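Local structure of exodeoxyribonuclease III (Methanosarcina mazei, 5J8N) at residues Ile7-Asn12 against His248-Leu253; Asp24-His29 against Gln54-Tyr59; Val34-Thr39 against Gly72-Asn77. The protein probably acts as a magnesium-dependent DNA repair nuclease that cuts DNA at abasic sites and degrades duplex DNA from 3' ends. The protein carries 3 engineered substitutions. All blocks are in the same frame, centred on the assembly; numbering follows the deposited sequence.

Interaction 1: Ile7-Asn12 against His248-Leu253; sequences ISWNVN and HCPVGL. With MG (magnesium ion), chain B.
In Trp9 the indole leaves CB anti to the backbone N (chi1 -169°), and the amide of Asn10 does likewise (chi1 175°), which lays the indole along Pro250 and the amide over His248. Pro250 CG stands 3.6 Å from Trp9 CG, above one face of the indole near its rim, while Val11 CG1 covers the opposite face. Trp9 NE1 donates in its own ring plane to His248 O at 2.9 Å, arriving above the carbonyl plane. A leucine here would probably leave that carbonyl without its donor and open a gap beside Pro250. The Asn10 amide stacks nearly flat on the imidazole, planes 5° apart. Asp151 holds Asn10 ND2 and Asp222 holds His248 ND1, restraining both groups. Ile7 CG1 presses tightly on Pro250 CB (3.5 Å), and Ser8 and Val251 exchange two backbone bonds as an antiparallel pair. Water bridges Asn10 N and Cys249 O. Asn10 OD1 closes an Asx turn with Asn12 N and accepts from a magnesium-bound water; Asn12 OD1 binds the magnesium at 2.1 Å. Loops at the ends of paired central strands bring such residues together in the AP endonuclease active site, where His248 is the predicted proton acceptor and Asn10 a predicted metal ligand.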
loop_
_atom_site.group_PDB
_atom_site.type_symbol
_atom_site.label_atom_id
_atom_site.label_comp_id
_atom_site.label_asym_id
_atom_site.label_seq_id
_atom_site.Cartn_x
_atom_site.Cartn_y
_atom_site.Cartn_z
ATOM N N ILE A 7 -5.453 2.339 7.755
ATOM C CA ILE A 7 -5.964 1.380 6.772
ATOM C C ILE A 7 -5.445 1.818 5.412
ATOM O O ILE A 7 -5.248 3.013 5.153
ATOM C CB ILE A 7 -7.495 1.302 6.847
ATOM C CG1 ILE A 7 -8.066 0.151 5.989
ATOM C CG2 ILE A 7 -8.183 2.648 6.443
ATOM C CD1 ILE A 7 -9.521 -0.175 6.362
ATOM N N SER A 8 -5.152 0.858 4.553
ATOM C CA SER A 8 -4.547 1.036 3.254
ATOM C C SER A 8 -5.303 0.204 2.250
ATOM O O SER A 8 -5.588 -0.986 2.528
ATOM C CB SER A 8 -3.096 0.597 3.338
ATOM O OG SER A 8 -2.426 0.652 2.051
ATOM N N TRP A 9 -5.650 0.778 1.107
ATOM C CA TRP A 9 -6.535 0.094 0.200
ATOM C C TRP A 9 -6.241 0.465 -1.247
ATOM O O TRP A 9 -6.342 1.647 -1.601
ATOM C CB TRP A 9 -8.009 0.466 0.535
ATOM C CG TRP A 9 -9.049 -0.394 -0.169
ATOM C CD1 TRP A 9 -8.873 -1.607 -0.798
ATOM C CD2 TRP A 9 -10.449 -0.107 -0.239
ATOM N NE1 TRP A 9 -10.119 -2.103 -1.258
ATOM C CE2 TRP A 9 -11.087 -1.191 -0.893
ATOM C CE3 TRP A 9 -11.219 0.945 0.250
ATOM C CZ2 TRP A 9 -12.454 -1.209 -1.148
ATOM C CZ3 TRP A 9 -12.591 0.917 0.034
ATOM C CH2 TRP A 9 -13.193 -0.165 -0.683
ATOM N N ASN A 10 -5.971 -0.531 -2.097
ATOM C CA ASN A 10 -5.958 -0.292 -3.547
ATOM C C ASN A 10 -7.399 -0.366 -4.034
ATOM O O ASN A 10 -8.033 -1.446 -3.922
ATOM C CB ASN A 10 -5.088 -1.330 -4.262
ATOM C CG ASN A 10 -5.147 -1.192 -5.768
ATOM O OD1 ASN A 10 -6.203 -0.884 -6.340
ATOM N ND2 ASN A 10 -4.001 -1.432 -6.447
ATOM N N VAL A 11 -7.910 0.782 -4.463
ATOM C CA VAL A 11 -9.321 0.940 -4.769
ATOM C C VAL A 11 -9.679 0.639 -6.206
ATOM O O VAL A 11 -10.855 0.600 -6.569
ATOM C CB VAL A 11 -9.810 2.350 -4.417
ATOM C CG1 VAL A 11 -9.815 2.533 -2.874
ATOM C CG2 VAL A 11 -9.019 3.451 -5.071
ATOM N N ASN A 12 -8.652 0.452 -7.055
ATOM C CA ASN A 12 -8.859 0.107 -8.482
ATOM C C ASN A 12 -9.732 1.145 -9.207
ATOM O O ASN A 12 -10.525 0.831 -10.093
ATOM C CB ASN A 12 -9.448 -1.324 -8.672
ATOM C CG ASN A 12 -9.063 -1.944 -10.028
ATOM O OD1 ASN A 12 -7.907 -1.774 -10.531
ATOM N ND2 ASN A 12 -9.958 -2.749 -10.547
ATOM N N HIS A 248 -8.908 -5.579 -4.720
ATOM C CA HIS A 248 -8.188 -5.718 -3.455
ATOM C C HIS A 248 -9.137 -5.437 -2.289
ATOM O O HIS A 248 -10.127 -4.701 -2.452
ATOM C CB HIS A 248 -7.047 -4.708 -3.320
ATOM C CG HIS A 248 -5.972 -4.843 -4.346
ATOM N ND1 HIS A 248 -4.681 -5.210 -4.018
ATOM C CD2 HIS A 248 -5.986 -4.599 -5.675
ATOM C CE1 HIS A 248 -3.942 -5.186 -5.118
ATOM N NE2 HIS A 248 -4.716 -4.841 -6.129
ATOM N N CYS A 249 -8.801 -5.976 -1.119
ATOM C CA CYS A 249 -9.409 -5.472 0.123
ATOM C C CYS A 249 -8.377 -4.699 0.900
ATOM O O CYS A 249 -7.180 -4.799 0.633
ATOM C CB CYS A 249 -9.999 -6.628 0.976
ATOM S SG CYS A 249 -8.754 -7.662 1.783
ATOM N N PRO A 250 -8.785 -3.933 1.890
ATOM C CA PRO A 250 -7.817 -3.160 2.681
ATOM C C PRO A 250 -6.995 -4.026 3.603
ATOM O O PRO A 250 -7.398 -5.148 3.955
ATOM C CB PRO A 250 -8.701 -2.204 3.526
ATOM C CG PRO A 250 -10.050 -2.189 2.803
ATOM C CD PRO A 250 -10.185 -3.586 2.234
ATOM N N VAL A 251 -5.882 -3.451 4.032
ATOM C CA VAL A 251 -5.058 -3.945 5.113
ATOM C C VAL A 251 -4.776 -2.832 6.079
ATOM O O VAL A 251 -5.043 -1.659 5.786
ATOM C CB VAL A 251 -3.711 -4.568 4.557
ATOM C CG1 VAL A 251 -3.998 -5.711 3.601
ATOM C CG2 VAL A 251 -2.854 -3.511 3.858
ATOM N N GLY A 252 -4.326 -3.150 7.278
ATOM C CA GLY A 252 -4.086 -2.056 8.199
ATOM C C GLY A 252 -3.209 -2.427 9.359
ATOM O O GLY A 252 -2.837 -3.582 9.528
ATOM N N LEU A 253 -2.929 -1.439 10.172
ATOM C CA LEU A 253 -2.306 -1.767 11.449
ATOM C C LEU A 253 -2.559 -0.682 12.454
ATOM O O LEU A 253 -3.045 0.429 12.101
ATOM C CB LEU A 253 -0.818 -2.065 11.345
ATOM C CG LEU A 253 0.085 -0.964 10.814
ATOM C CD1 LEU A 253 0.156 0.253 11.737
ATOM C CD2 LEU A 253 1.517 -1.539 10.691
HETATM MG MG MG B . -5.945 -2.313 -10.219
HETATM O O HOH W 1 -5.603 -2.993 -0.744
HETATM O O HOH W 2 -6.521 -2.742 -8.257
HETATM O O HOH W 3 -6.270 -4.252 -10.635
HETATM O O HOH W 4 -5.500 -1.963 -12.207
HETATM O O HOH W 5 -3.884 -2.679 -9.739
#

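Interaction 2: Asp24-His29 against Gln54-Tyr59; sequences DLLLEH and QGYYNY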
loop_
_atom_site.group_PDB
_atom_site.type_symbol
_atom_site.label_atom_id
_atom_site.label_comp_id
_atom_site.label_asym_id
_atom_site.label_seq_id
_atom_site.Cartn_x
_atom_site.Cartn_y
_atom_site.Cartn_z
ATOM N N ASP A 24 -18.060 5.679 2.589
ATOM C CA ASP A 24 -18.540 5.189 3.890
ATOM C C ASP A 24 -17.361 4.896 4.820
ATOM O O ASP A 24 -17.384 5.236 6.019
ATOM C CB ASP A 24 -19.386 3.910 3.753
ATOM C CG ASP A 24 -20.632 4.093 2.908
ATOM O OD1 ASP A 24 -21.119 5.230 2.716
ATOM O OD2 ASP A 24 -21.095 3.050 2.434
ATOM N N LEU A 25 -16.319 4.278 4.257
ATOM C CA LEU A 25 -15.167 3.920 5.066
ATOM C C LEU A 25 -14.519 5.177 5.624
ATOM O O LEU A 25 -14.168 5.258 6.795
ATOM C CB LEU A 25 -14.176 3.139 4.226
ATOM C CG LEU A 25 -12.876 2.645 4.825
ATOM C CD1 LEU A 25 -12.354 1.427 4.033
ATOM C CD2 LEU A 25 -11.904 3.767 4.768
ATOM N N LEU A 26 -14.365 6.184 4.785
ATOM C CA LEU A 26 -13.707 7.395 5.235
ATOM C C LEU A 26 -14.558 8.172 6.213
ATOM O O LEU A 26 -14.067 8.530 7.304
ATOM C CB LEU A 26 -13.353 8.243 3.992
ATOM C CG LEU A 26 -12.556 9.506 4.268
ATOM C CD1 LEU A 26 -11.235 9.258 4.985
ATOM C CD2 LEU A 26 -12.345 10.209 2.903
ATOM N N LEU A 27 -15.828 8.416 5.883
ATOM C CA LEU A 27 -16.670 9.298 6.679
ATOM C C LEU A 27 -17.100 8.699 8.037
ATOM O O LEU A 27 -17.628 9.416 8.873
ATOM C CB LEU A 27 -17.934 9.667 5.903
ATOM C CG LEU A 27 -17.676 10.504 4.643
ATOM C CD1 LEU A 27 -18.995 10.845 4.030
ATOM C CD2 LEU A 27 -16.908 11.758 4.977
ATOM N N GLU A 28 -16.860 7.405 8.213
ATOM C CA GLU A 28 -17.117 6.764 9.486
ATOM C C GLU A 28 -16.139 7.261 10.568
ATOM O O GLU A 28 -16.407 7.155 11.769
ATOM C CB GLU A 28 -16.987 5.237 9.311
ATOM C CG GLU A 28 -17.485 4.443 10.517
ATOM C CD GLU A 28 -17.418 2.956 10.263
ATOM O OE1 GLU A 28 -16.451 2.454 9.653
ATOM O OE2 GLU A 28 -18.393 2.310 10.711
ATOM N N HIS A 29 -14.999 7.772 10.128
ATOM C CA HIS A 29 -13.968 8.297 11.063
ATOM C C HIS A 29 -13.325 7.222 11.949
ATOM O O HIS A 29 -12.723 7.533 12.967
ATOM C CB HIS A 29 -14.560 9.424 11.903
ATOM C CG HIS A 29 -14.495 10.734 11.209
ATOM N ND1 HIS A 29 -13.561 11.685 11.548
ATOM C CD2 HIS A 29 -15.152 11.206 10.129
ATOM C CE1 HIS A 29 -13.692 12.721 10.742
ATOM N NE2 HIS A 29 -14.648 12.455 9.872
ATOM N N GLN A 54 -14.532 16.379 5.770
ATOM C CA GLN A 54 -14.391 17.118 7.016
ATOM C C GLN A 54 -13.779 16.227 8.111
ATOM O O GLN A 54 -14.102 15.032 8.213
ATOM C CB GLN A 54 -15.749 17.677 7.486
ATOM C CG GLN A 54 -16.964 16.739 7.331
ATOM C CD GLN A 54 -17.343 16.425 5.872
ATOM O OE1 GLN A 54 -17.484 17.332 5.043
ATOM N NE2 GLN A 54 -17.488 15.136 5.557
ATOM N N GLY A 55 -12.912 16.826 8.927
ATOM C CA GLY A 55 -12.169 16.133 9.967
ATOM C C GLY A 55 -10.959 15.365 9.436
ATOM O O GLY A 55 -10.303 14.703 10.227
ATOM N N TYR A 56 -10.708 15.422 8.124
ATOM C CA TYR A 56 -9.477 14.831 7.536
ATOM C C TYR A 56 -8.731 15.846 6.676
ATOM O O TYR A 56 -9.356 16.628 5.992
ATOM C CB TYR A 56 -9.757 13.614 6.668
ATOM C CG TYR A 56 -10.132 12.360 7.411
ATOM C CD1 TYR A 56 -9.160 11.451 7.806
ATOM C CD2 TYR A 56 -11.473 12.073 7.664
ATOM C CE1 TYR A 56 -9.500 10.235 8.481
ATOM C CE2 TYR A 56 -11.817 10.891 8.350
ATOM C CZ TYR A 56 -10.831 9.982 8.736
ATOM O OH TYR A 56 -11.202 8.835 9.413
ATOM N N TYR A 57 -7.419 15.816 6.765
ATOM C CA TYR A 57 -6.540 16.416 5.766
ATOM C C TYR A 57 -6.426 15.395 4.660
ATOM O O TYR A 57 -6.439 14.185 4.921
ATOM C CB TYR A 57 -5.177 16.741 6.356
ATOM C CG TYR A 57 -5.271 17.795 7.440
ATOM C CD1 TYR A 57 -5.187 19.153 7.119
ATOM C CD2 TYR A 57 -5.442 17.445 8.785
ATOM C CE1 TYR A 57 -5.289 20.122 8.088
ATOM C CE2 TYR A 57 -5.542 18.428 9.771
ATOM C CZ TYR A 57 -5.477 19.763 9.401
ATOM O OH TYR A 57 -5.577 20.743 10.354
ATOM N N ASN A 58 -6.265 15.844 3.418
ATOM C CA ASN A 58 -6.000 14.868 2.369
ATOM C C ASN A 58 -4.958 15.368 1.387
ATOM O O ASN A 58 -4.860 16.580 1.165
ATOM C CB ASN A 58 -7.298 14.504 1.624
ATOM C CG ASN A 58 -7.781 15.594 0.711
ATOM O OD1 ASN A 58 -7.404 15.642 -0.464
ATOM N ND2 ASN A 58 -8.561 16.534 1.249
ATOM N N TYR A 59 -4.208 14.405 0.849
ATOM C CA TYR A 59 -3.067 14.706 -0.053
ATOM C C TYR A 59 -3.041 13.668 -1.134
ATOM O O TYR A 59 -3.143 12.477 -0.836
ATOM C CB TYR A 59 -1.735 14.707 0.721
ATOM C CG TYR A 59 -1.833 15.618 1.934
ATOM C CD1 TYR A 59 -1.691 16.975 1.798
ATOM C CD2 TYR A 59 -2.161 15.099 3.177
ATOM C CE1 TYR A 59 -1.852 17.813 2.903
ATOM C CE2 TYR A 59 -2.325 15.924 4.234
ATOM C CZ TYR A 59 -2.163 17.236 4.123
ATOM O OH TYR A 59 -2.388 18.088 5.193
HETATM O O HOH W 6 -12.204 6.293 8.682
#
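Tyr56 is touched by Leu26 and His29, and its ring is the centre of the contact. Leu26 CD1 sits squarely over one ring face, 3.7 Å from the Tyr56 centroid, in a CH-pi contact. The imidazole of His29 meets the same ring obliquely, planes at 47°, with Tyr56 CE2 above the middle of the imidazole and 3.5 Å from His29 CE1. At the imidazole edge, near its plane, His29 NE2 donates a weak hydrogen bond to Gln54 O (3.1 Å). Gly55 CA also lies at this edge, 3.8 Å from His29 CE1, and a CB on it would point into the imidazole. With CG anti to the carbonyl carbon (chi1 -73°), the Tyr56 ring extends toward the end of the helix. The contact thereby fastens helix 22-27 to the turn leading into strand 57-61, an outermost strand of one sheet in the DNase I-like alpha/beta sandwich. One step out, the phenol oxygen has two polar partners: Tyr56 OH is hydrogen-bonded to Phe31 O, and a water links it to Leu25 O, lying 2.8 Å from Tyr56 OH. The chain turns at His29, whose N bonds to Leu26 O at 3.1 Å and whose carbonyl takes Lys76 NZ. Leu26 also packs on Ile53 of a loop and on Val34 and Phe74 of the sheet.

Interaction 3: Val34-Thr39 against Gly72-Asn77; sequences VCVQET and GTFSKN. With MG (magnesium ion), chain B.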
loop_
_atom_site.group_PDB
_atom_site.type_symbol
_atom_site.label_atom_id
_atom_site.label_comp_id
_atom_site.label_asym_id
_atom_site.label_seq_id
_atom_site.Cartn_x
_atom_site.Cartn_y
_atom_site.Cartn_z
ATOM N N VAL A 34 -6.068 6.983 6.345
ATOM C CA VAL A 34 -6.627 6.126 5.266
ATOM C C VAL A 34 -5.758 6.393 4.027
ATOM O O VAL A 34 -5.710 7.534 3.538
ATOM C CB VAL A 34 -8.084 6.513 4.969
ATOM C CG1 VAL A 34 -8.645 5.678 3.781
ATOM C CG2 VAL A 34 -8.974 6.338 6.213
ATOM N N CYS A 35 -5.095 5.361 3.582
ATOM C CA CYS A 35 -4.253 5.433 2.373
ATOM C C CYS A 35 -4.958 4.708 1.249
ATOM O O CYS A 35 -5.402 3.557 1.440
ATOM C CB CYS A 35 -2.867 4.806 2.593
ATOM S SG CYS A 35 -1.854 5.764 3.743
ATOM N N VAL A 36 -5.003 5.308 0.063
ATOM C CA VAL A 36 -5.581 4.663 -1.125
ATOM C C VAL A 36 -4.513 4.591 -2.200
ATOM O O VAL A 36 -3.667 5.514 -2.374
ATOM C CB VAL A 36 -6.855 5.368 -1.622
ATOM C CG1 VAL A 36 -7.997 5.184 -0.598
ATOM C CG2 VAL A 36 -6.631 6.828 -1.976
ATOM N N GLN A 37 -4.529 3.487 -2.937
ATOM C CA GLN A 37 -3.679 3.319 -4.131
ATOM C C GLN A 37 -4.520 3.072 -5.353
ATOM O O GLN A 37 -5.636 2.530 -5.328
ATOM C CB GLN A 37 -2.664 2.188 -3.968
ATOM C CG GLN A 37 -1.805 2.373 -2.716
ATOM C CD GLN A 37 -2.435 1.723 -1.508
ATOM O OE1 GLN A 37 -3.099 0.687 -1.630
ATOM N NE2 GLN A 37 -2.222 2.294 -0.333
ATOM N N GLU A 38 -3.923 3.457 -6.473
ATOM C CA GLU A 38 -4.520 3.333 -7.797
ATOM C C GLU A 38 -5.836 4.109 -7.862
ATOM O O GLU A 38 -6.914 3.597 -8.149
ATOM C CB GLU A 38 -4.706 1.888 -8.279
ATOM C CG GLU A 38 -4.869 1.895 -9.810
ATOM C CD GLU A 38 -5.074 0.578 -10.416
ATOM O OE1 GLU A 38 -5.481 -0.374 -9.726
ATOM O OE2 GLU A 38 -4.918 0.489 -11.650
ATOM N N THR A 39 -5.705 5.417 -7.698
ATOM C CA THR A 39 -6.854 6.299 -7.737
ATOM C C THR A 39 -7.363 6.450 -9.149
ATOM O O THR A 39 -8.543 6.736 -9.390
ATOM C CB THR A 39 -6.529 7.703 -7.187
ATOM O OG1 THR A 39 -5.538 8.296 -8.058
ATOM C CG2 THR A 39 -5.998 7.590 -5.747
ATOM N N GLY A 72 -3.250 8.433 -2.622
ATOM C CA GLY A 72 -3.647 9.537 -1.747
ATOM C C GLY A 72 -3.655 9.067 -0.301
ATOM O O GLY A 72 -3.804 7.866 -0.006
ATOM N N THR A 73 -3.492 10.034 0.582
ATOM C CA THR A 73 -3.482 9.803 2.027
ATOM C C THR A 73 -4.388 10.808 2.679
ATOM O O THR A 73 -4.286 12.002 2.485
ATOM C CB THR A 73 -2.062 9.962 2.580
ATOM O OG1 THR A 73 -1.268 8.923 2.026
ATOM C CG2 THR A 73 -2.018 9.872 4.116
ATOM N N PHE A 74 -5.299 10.279 3.490
ATOM C CA PHE A 74 -6.144 11.057 4.403
ATOM C C PHE A 74 -5.678 10.879 5.828
ATOM O O PHE A 74 -5.396 9.754 6.234
ATOM C CB PHE A 74 -7.600 10.563 4.341
ATOM C CG PHE A 74 -8.234 10.656 2.994
ATOM C CD1 PHE A 74 -8.019 9.646 2.031
ATOM C CD2 PHE A 74 -9.075 11.710 2.703
ATOM C CE1 PHE A 74 -8.656 9.719 0.778
ATOM C CE2 PHE A 74 -9.699 11.811 1.455
ATOM C CZ PHE A 74 -9.477 10.788 0.510
ATOM N N SER A 75 -5.639 11.949 6.617
ATOM C CA SER A 75 -5.280 11.776 8.026
ATOM C C SER A 75 -5.992 12.794 8.858
ATOM O O SER A 75 -6.179 13.966 8.497
ATOM C CB SER A 75 -3.739 11.821 8.271
ATOM O OG SER A 75 -3.180 13.003 7.788
ATOM N N LYS A 76 -6.334 12.363 10.072
ATOM C CA LYS A 76 -6.954 13.282 11.015
ATOM C C LYS A 76 -5.978 14.375 11.471
ATOM O O LYS A 76 -6.401 15.512 11.689
ATOM C CB LYS A 76 -7.497 12.521 12.255
ATOM C CG LYS A 76 -8.621 11.561 11.884
ATOM C CD LYS A 76 -9.279 10.962 13.147
ATOM C CE LYS A 76 -10.370 9.969 12.777
ATOM N NZ LYS A 76 -11.130 9.583 14.021
ATOM N N ASN A 77 -4.706 14.011 11.601
ATOM C CA ASN A 77 -3.650 14.964 11.969
ATOM C C ASN A 77 -2.945 15.509 10.718
ATOM O O ASN A 77 -2.769 14.778 9.746
ATOM C CB ASN A 77 -2.625 14.302 12.882
ATOM C CG ASN A 77 -3.180 14.010 14.283
ATOM O OD1 ASN A 77 -4.121 14.648 14.737
ATOM N ND2 ASN A 77 -2.582 13.044 14.946
HETATM MG MG MG B . -5.945 -2.313 -10.219
HETATM O O HOH W 4 -5.500 -1.963 -12.207
HETATM O O HOH W 3 -6.270 -4.252 -10.635
HETATM O O HOH W 2 -6.521 -2.742 -8.257
HETATM O O HOH W 5 -3.884 -2.679 -9.739
#
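Phe74 lies beside Val34 on the neighbouring strand, and its side chain can be followed outward atom by atom. Phe74 CB has Val34 O at 3.7 Å and Val34 CB a little further; CG still faces that oxygen. Because CG stands anti to the carbonyl carbon (chi1 -60°), the ring swings back along the strand, and Phe74 CD1 passes 3.5 Å from Val34 O, which lies at the ring edge in its plane. Further out, Phe74 CE1 only grazes Val36 CG2, at 4.5 Å. Across the ring, CD2 meets Asn58 and CE2 meets Leu26, while Phe60 comes up with its ring plane almost perpendicular. Val34, Val36 and Phe74 thus share the sheet face covered by helix 22-27. This is the layering of the DNase I-like sandwich, two sheets packed together with helices outside: Cys35 and Thr73 point the other way, toward strand 106-111 of the second sheet. There Cys35 SG approaches Thr73 OG1 to 3.6 Å, and that hydroxyl is bonded to Asn109. Four backbone hydrogen bonds, two each for the pairs Val34-Phe74 and Val36-Gly72, hold the antiparallel strands together; Val36 CG2 lies over the Gly72 backbone, 3.6 Å from Gly72 O. Just past the strand, Glu38 binds magnesium through OE1. Its second oxygen accepts from a coordinated water, 2.6 Å from Glu38 OE2, which is likely to steady the carboxylate, while Asn12 completes the six ligands.

From the N terminus, Ile7-Asn12 comes first, and its partner His248-Leu253 arrives only near the C terminus, so interaction 1 closes a loop of 235 residues that contains both other contacts. Within it, Asp24-His29, Val34-Thr39, Gln54-Tyr59 and Gly72-Asn77 follow in turn; interaction 2 closes a loop of 24 residues and interaction 3 one of 32, and the two alternate along the chain and cross. All three reach one mixed sheet. Strand 33-37 lies between strands 3-10 and 71-75, with Trp9 N and Cys35 O 2.8 Å apart joining interactions 1 and 3, which also share the magnesium. Leu25 packs on Ile7 and Trp9, carrying the helix of interaction 2 over to interaction 1, and strand 57-61 borders 71-75.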